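Long-range contacts in histidine utilization repressor (Pseudomonas syringae pv. tomato, PDB 2PKH), which probably represses the histidine utilization operon by binding its DNA until inducer appears, the chain here being the C-terminal UTRA domain: residues L16-A21 with D65-D70; V37-I42 with I53-V58. One frame throughout, in Å; residues are numbered along the deposited sequence.

Interaction 1. Residues L16-A21 with D65-D70; sequences LKEEAA and DYLKQD. With EDO (1,2-ethanediol), chain O.
L16 and L67 carry this contact, their side chains running antiparallel, each passing alongside the other. CD1 of L16 meets CD2 of L67 at 3.8 Å, while the other branch, L16 CD2, settles against the carbonyl oxygen L67 O at 3.2 Å and lies farther from the carbonyl of Q69. L16 has CG anti to its backbone N (chi1 -172°), which carries the fork out from the strand toward the 3-10 turn 66-68. From the other side, L67 spreads its two methyls along the strand backbone: CD2 comes within 3.5 Å of K17 N, and CD1 reaches E18, 3.7 Å from its N and also against its CB. The ring of Y66 adds a looser apolar touch, its CE2 lying 4.1 Å from L16 CD1.

None of the polar bonds links the two segments; some brace the turn from within, and others run to the neighbouring strand. D65 O takes two donors from opposite faces of its plane, K68 N and the side-chain amide Q69 NE2, the latter at 2.9 Å and nearly straight (166°); together they close the turn that presents L67. K68 NZ folds back to D65 OD1 in a salt bridge of 2.6 Å, meeting the carboxylate from above its plane. On the strand, E18 turns its carboxylate to R36, and E19 OE2 accepts a bond from O1 of a 1,2-ethanediol probably left by the crystallisation liquor.

This is plain surface packing, a greasy patch where the loop following strand 49-59 rests against strand 9-20, outermost in this chain's UTRA-domain sheet. Strand 9-20 pairs through K17 and E19 with strand 36-46, whose F38 touches E18, Y66 and L67. Y66 and Q69 turn to helix 76-83, touching L80 and Y79 respectively.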
loop_
_atom_site.group_PDB
_atom_site.type_symbol
_atom_site.label_atom_id
_atom_site.label_comp_id
_atom_site.label_asym_id
_atom_site.label_seq_id
_atom_site.Cartn_x
_atom_site.Cartn_y
_atom_site.Cartn_z
ATOM N N LEU B 16 22.397 -20.701 -10.629
ATOM C CA LEU B 16 22.213 -19.781 -11.781
ATOM C C LEU B 16 22.366 -20.590 -13.095
ATOM O O LEU B 16 23.484 -20.835 -13.544
ATOM C CB LEU B 16 23.236 -18.628 -11.745
ATOM C CG LEU B 16 23.012 -17.491 -12.786
ATOM C CD1 LEU B 16 21.761 -16.692 -12.609
ATOM C CD2 LEU B 16 24.215 -16.574 -12.727
ATOM N N LYS B 17 21.220 -20.909 -13.715
ATOM C CA LYS B 17 21.159 -21.940 -14.819
ATOM C C LYS B 17 19.931 -21.821 -15.675
ATOM O O LYS B 17 18.880 -21.308 -15.243
ATOM C CB LYS B 17 21.220 -23.347 -14.252
ATOM C CG LYS B 17 20.002 -23.886 -13.544
ATOM C CD LYS B 17 20.452 -25.038 -12.648
ATOM C CE LYS B 17 19.333 -25.694 -11.761
ATOM N NZ LYS B 17 18.564 -26.558 -12.708
ATOM N N GLU B 18 20.064 -22.293 -16.916
ATOM C CA GLU B 18 18.927 -22.427 -17.774
ATOM C C GLU B 18 18.345 -23.800 -17.536
ATOM O O GLU B 18 19.099 -24.752 -17.333
ATOM C CB GLU B 18 19.466 -22.367 -19.197
ATOM C CG GLU B 18 18.451 -22.266 -20.217
ATOM C CD GLU B 18 19.109 -22.162 -21.611
ATOM O OE1 GLU B 18 20.084 -21.373 -21.828
ATOM O OE2 GLU B 18 18.642 -22.896 -22.459
ATOM N N GLU B 19 17.018 -23.935 -17.599
ATOM C CA GLU B 19 16.400 -25.259 -17.462
ATOM C C GLU B 19 15.033 -25.193 -18.145
ATOM O O GLU B 19 14.551 -24.111 -18.442
ATOM C CB GLU B 19 16.218 -25.594 -15.997
ATOM C CG GLU B 19 15.341 -24.479 -15.311
ATOM C CD GLU B 19 15.271 -24.585 -13.817
ATOM O OE1 GLU B 19 16.355 -24.589 -13.217
ATOM O OE2 GLU B 19 14.161 -24.562 -13.211
ATOM N N ALA B 20 14.374 -26.339 -18.324
ATOM C CA ALA B 20 12.961 -26.357 -18.785
ATOM C C ALA B 20 11.992 -25.702 -17.766
ATOM O O ALA B 20 12.120 -25.864 -16.522
ATOM C CB ALA B 20 12.500 -27.856 -19.148
ATOM N N ALA B 21 10.989 -24.998 -18.275
ATOM C CA ALA B 21 10.003 -24.379 -17.437
ATOM C C ALA B 21 9.417 -25.422 -16.525
ATOM O O ALA B 21 9.249 -25.181 -15.332
ATOM C CB ALA B 21 8.839 -23.749 -18.292
ATOM N N ASP B 65 20.156 -11.895 -21.059
ATOM C CA ASP B 65 21.501 -11.893 -20.480
ATOM C C ASP B 65 21.497 -12.121 -18.951
ATOM O O ASP B 65 22.515 -11.878 -18.280
ATOM C CB ASP B 65 22.223 -10.573 -20.796
ATOM C CG ASP B 65 22.444 -10.375 -22.310
ATOM O OD1 ASP B 65 22.636 -11.380 -23.026
ATOM O OD2 ASP B 65 22.389 -9.219 -22.765
ATOM N N TYR B 66 20.362 -12.594 -18.428
ATOM C CA TYR B 66 20.202 -12.859 -17.010
ATOM C C TYR B 66 21.318 -13.759 -16.448
ATOM O O TYR B 66 21.904 -13.453 -15.412
ATOM C CB TYR B 66 18.808 -13.447 -16.761
ATOM C CG TYR B 66 18.397 -13.521 -15.270
ATOM C CD1 TYR B 66 17.807 -12.466 -14.641
ATOM C CD2 TYR B 66 18.568 -14.691 -14.560
ATOM C CE1 TYR B 66 17.430 -12.545 -13.264
ATOM C CE2 TYR B 66 18.161 -14.806 -13.165
ATOM C CZ TYR B 66 17.637 -13.745 -12.548
ATOM O OH TYR B 66 17.194 -13.894 -11.221
ATOM N N LEU B 67 21.658 -14.829 -17.158
ATOM C CA LEU B 67 22.634 -15.811 -16.627
ATOM C C LEU B 67 24.050 -15.204 -16.474
ATOM O O LEU B 67 24.886 -15.694 -15.715
ATOM C CB LEU B 67 22.662 -17.049 -17.499
ATOM C CG LEU B 67 21.388 -17.927 -17.438
ATOM C CD1 LEU B 67 21.706 -19.227 -18.270
ATOM C CD2 LEU B 67 21.003 -18.261 -16.024
ATOM N N LYS B 68 24.286 -14.134 -17.206
ATOM C CA LYS B 68 25.582 -13.507 -17.292
ATOM C C LYS B 68 25.867 -12.535 -16.157
ATOM O O LYS B 68 26.980 -12.029 -16.053
ATOM C CB LYS B 68 25.701 -12.758 -18.657
ATOM C CG LYS B 68 25.620 -13.708 -19.844
ATOM C CD LYS B 68 25.230 -12.941 -21.094
ATOM C CE LYS B 68 24.739 -13.933 -22.184
ATOM N NZ LYS B 68 24.455 -13.198 -23.462
ATOM N N GLN B 69 24.866 -12.270 -15.309
ATOM C CA GLN B 69 24.977 -11.257 -14.269
ATOM C C GLN B 69 25.645 -11.740 -12.926
ATOM O O GLN B 69 25.628 -12.963 -12.591
ATOM C CB GLN B 69 23.589 -10.691 -13.977
ATOM C CG GLN B 69 22.804 -10.227 -15.189
ATOM C CD GLN B 69 23.573 -9.179 -16.019
ATOM O OE1 GLN B 69 24.144 -8.243 -15.470
ATOM N NE2 GLN B 69 23.607 -9.359 -17.329
ATOM N N ASP B 70 26.243 -10.780 -12.200
ATOM C CA ASP B 70 26.853 -11.026 -10.912
ATOM C C ASP B 70 25.925 -10.460 -9.859
ATOM O O ASP B 70 25.961 -9.277 -9.542
ATOM C CB ASP B 70 28.232 -10.379 -10.819
ATOM C CG ASP B 70 28.870 -10.538 -9.433
ATOM O OD1 ASP B 70 28.175 -10.958 -8.486
ATOM O OD2 ASP B 70 30.086 -10.221 -9.284
HETATM C C1 EDO O . 15.379 -27.124 -11.185
HETATM O O1 EDO O . 14.415 -26.096 -10.839
HETATM C C2 EDO O . 16.745 -26.891 -10.505
HETATM O O2 EDO O . 16.708 -27.084 -9.065
#

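Interaction 2. Residues V37-I42 with I53-V58; sequences VFHSLI and IEDRFV
H39 lays its imidazole over one face of the F57 ring in an offset stack, centroids 4.2 Å apart and planes at 17°. H39 CG lies opposite its backbone N (chi1 177°) and F57 CG beside its own (chi1 -56°), which brings the rings face to face. H39 NE2 donates to D55 OD1 at 2.6 Å, in the imidazole plane and on the carboxylate's syn side. ND1 is probably hydrogen-bonded to E19 OE1, so both ring nitrogens have carboxylate partners. Next along this face, L41 CD2 presses on I53 CG2 at a tight 3.4 Å, and L41 CD1 lies against the D55 carboxylate.

On the other face, S40 OG, bonded to Y66 OH, also meets a water at 2.7 Å that donates to E54 O. R56 NE bonds E54 OE1 at 2.7 Å, a salt bridge along one strand; I42 CD1 packs beside E54 OE2.

Between the two faces runs regular antiparallel pairing: F38-V58, S40-R56 and I42-E54 are hydrogen-bonded pairs, alternating with the non-hydrogen-bonded H39-F57 and L41-D55.

These strands form a beta hairpin within the UTRA sheet, flanked by strands 9-20 and 126-136. Helix 76-83 covers the E54, R56 and V58 face through P76 and L80.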
loop_
_atom_site.group_PDB
_atom_site.type_symbol
_atom_site.label_atom_id
_atom_site.label_comp_id
_atom_site.label_asym_id
_atom_site.label_seq_id
_atom_site.Cartn_x
_atom_site.Cartn_y
_atom_site.Cartn_z
ATOM N N VAL B 37 13.821 -21.430 -19.394
ATOM C CA VAL B 37 13.665 -20.326 -18.464
ATOM C C VAL B 37 15.011 -20.212 -17.764
ATOM O O VAL B 37 15.802 -21.175 -17.759
ATOM C CB VAL B 37 12.577 -20.567 -17.381
ATOM C CG1 VAL B 37 11.173 -20.649 -18.000
ATOM C CG2 VAL B 37 12.903 -21.750 -16.476
ATOM N N PHE B 38 15.284 -19.060 -17.180
ATOM C CA PHE B 38 16.491 -18.927 -16.318
ATOM C C PHE B 38 16.113 -18.985 -14.868
ATOM O O PHE B 38 15.028 -18.546 -14.507
ATOM C CB PHE B 38 17.216 -17.606 -16.609
ATOM C CG PHE B 38 17.640 -17.444 -18.030
ATOM C CD1 PHE B 38 18.201 -18.520 -18.729
ATOM C CD2 PHE B 38 17.592 -16.189 -18.632
ATOM C CE1 PHE B 38 18.709 -18.363 -20.016
ATOM C CE2 PHE B 38 18.091 -16.019 -19.921
ATOM C CZ PHE B 38 18.645 -17.108 -20.629
ATOM N N HIS B 39 16.977 -19.568 -14.049
ATOM C CA HIS B 39 16.608 -19.921 -12.680
ATOM C C HIS B 39 17.794 -19.502 -11.780
ATOM O O HIS B 39 18.906 -19.955 -11.996
ATOM C CB HIS B 39 16.404 -21.453 -12.590
ATOM C CG HIS B 39 16.081 -21.934 -11.212
ATOM N ND1 HIS B 39 16.207 -23.248 -10.822
ATOM C CD2 HIS B 39 15.772 -21.244 -10.097
ATOM C CE1 HIS B 39 15.946 -23.350 -9.538
ATOM N NE2 HIS B 39 15.634 -22.156 -9.082
ATOM N N SER B 40 17.546 -18.647 -10.790
ATOM C CA SER B 40 18.512 -18.327 -9.834
ATOM C C SER B 40 17.976 -18.700 -8.417
ATOM O O SER B 40 16.794 -18.533 -8.130
ATOM C CB SER B 40 18.925 -16.808 -9.902
ATOM O OG SER B 40 17.793 -15.922 -9.674
ATOM N N LEU B 41 18.859 -19.185 -7.560
ATOM C CA LEU B 41 18.521 -19.371 -6.117
ATOM C C LEU B 41 19.629 -18.682 -5.343
ATOM O O LEU B 41 20.818 -19.042 -5.457
ATOM C CB LEU B 41 18.413 -20.874 -5.730
ATOM C CG LEU B 41 17.689 -21.010 -4.357
ATOM C CD1 LEU B 41 17.022 -22.420 -4.322
ATOM C CD2 LEU B 41 18.674 -20.789 -3.337
ATOM N N ILE B 42 19.252 -17.640 -4.577
ATOM C CA ILE B 42 20.211 -16.836 -3.844
ATOM C C ILE B 42 19.818 -16.771 -2.365
ATOM O O ILE B 42 18.641 -16.711 -2.082
ATOM C CB ILE B 42 20.235 -15.374 -4.367
ATOM C CG1 ILE B 42 20.601 -15.361 -5.885
ATOM C CG2 ILE B 42 21.296 -14.550 -3.570
ATOM C CD1 ILE B 42 20.653 -13.930 -6.500
ATOM N N ILE B 53 15.571 -16.839 1.367
ATOM C CA ILE B 53 15.977 -17.589 0.190
ATOM C C ILE B 53 15.119 -17.081 -0.981
ATOM O O ILE B 53 13.912 -17.112 -0.906
ATOM C CB ILE B 53 15.808 -19.154 0.346
ATOM C CG1 ILE B 53 16.506 -19.640 1.627
ATOM C CG2 ILE B 53 16.520 -19.906 -0.805
ATOM C CD1 ILE B 53 16.380 -21.214 1.798
ATOM N N GLU B 54 15.732 -16.615 -2.059
ATOM C CA GLU B 54 14.889 -16.077 -3.163
ATOM C C GLU B 54 15.080 -17.096 -4.300
ATOM O O GLU B 54 16.197 -17.197 -4.803
ATOM C CB GLU B 54 15.490 -14.752 -3.646
ATOM C CG GLU B 54 14.950 -14.205 -4.983
ATOM C CD GLU B 54 15.828 -13.051 -5.590
ATOM O OE1 GLU B 54 15.309 -12.160 -6.331
ATOM O OE2 GLU B 54 17.029 -13.033 -5.302
ATOM N N ASP B 55 14.034 -17.849 -4.656
ATOM C CA ASP B 55 14.087 -18.859 -5.725
ATOM C C ASP B 55 13.305 -18.255 -6.858
ATOM O O ASP B 55 12.096 -18.072 -6.704
ATOM C CB ASP B 55 13.337 -20.108 -5.270
ATOM C CG ASP B 55 13.789 -21.356 -6.053
ATOM O OD1 ASP B 55 14.769 -21.213 -6.854
ATOM O OD2 ASP B 55 13.135 -22.430 -5.902
ATOM N N ARG B 56 13.995 -17.845 -7.927
ATOM C CA ARG B 56 13.441 -16.943 -8.939
ATOM C C ARG B 56 13.551 -17.536 -10.308
ATOM O O ARG B 56 14.614 -18.045 -10.668
ATOM C CB ARG B 56 14.206 -15.571 -8.933
ATOM C CG ARG B 56 13.720 -14.586 -10.048
ATOM C CD ARG B 56 14.201 -13.135 -9.836
ATOM N NE ARG B 56 13.774 -12.510 -8.564
ATOM C CZ ARG B 56 12.600 -11.922 -8.342
ATOM N NH1 ARG B 56 11.648 -11.910 -9.278
ATOM N NH2 ARG B 56 12.358 -11.407 -7.132
ATOM N N PHE B 57 12.499 -17.430 -11.077
ATOM C CA PHE B 57 12.522 -17.897 -12.467
ATOM C C PHE B 57 12.174 -16.754 -13.420
ATOM O O PHE B 57 11.324 -15.906 -13.072
ATOM C CB PHE B 57 11.499 -19.039 -12.609
ATOM C CG PHE B 57 11.735 -20.172 -11.628
ATOM C CD1 PHE B 57 12.375 -21.352 -12.023
ATOM C CD2 PHE B 57 11.345 -20.018 -10.264
ATOM C CE1 PHE B 57 12.618 -22.362 -11.074
ATOM C CE2 PHE B 57 11.591 -21.014 -9.337
ATOM C CZ PHE B 57 12.283 -22.172 -9.747
ATOM N N VAL B 58 12.791 -16.765 -14.628
ATOM C CA VAL B 58 12.832 -15.600 -15.520
ATOM C C VAL B 58 12.683 -16.077 -16.940
ATOM O O VAL B 58 13.294 -17.056 -17.385
ATOM C CB VAL B 58 14.158 -14.750 -15.383
ATOM C CG1 VAL B 58 14.155 -13.584 -16.334
ATOM C CG2 VAL B 58 14.455 -14.312 -13.886
HETATM O O HOH W 1 17.412 -15.451 -7.047
#

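Interaction 2 is a buried contact near the middle of the domain, whereas interaction 1 lies at the surface, where a loop rests on the strand outermost in this chain's sheet. The 37-42/53-58 hairpin is nested within the chain loop that 16-21 and 65-70 close, and strands 9-20 and 36-46 are neighbours in the same sheet. Backbone bonding, a ring stack and a histidine-carboxylate bond hold interaction 2; leucine packing without bonds across holds interaction 1. Two probable side-chain bonds, one on each face of the sheet, join the contacts, one reaching strand 36-46 from the loop and the other from strand 9-20.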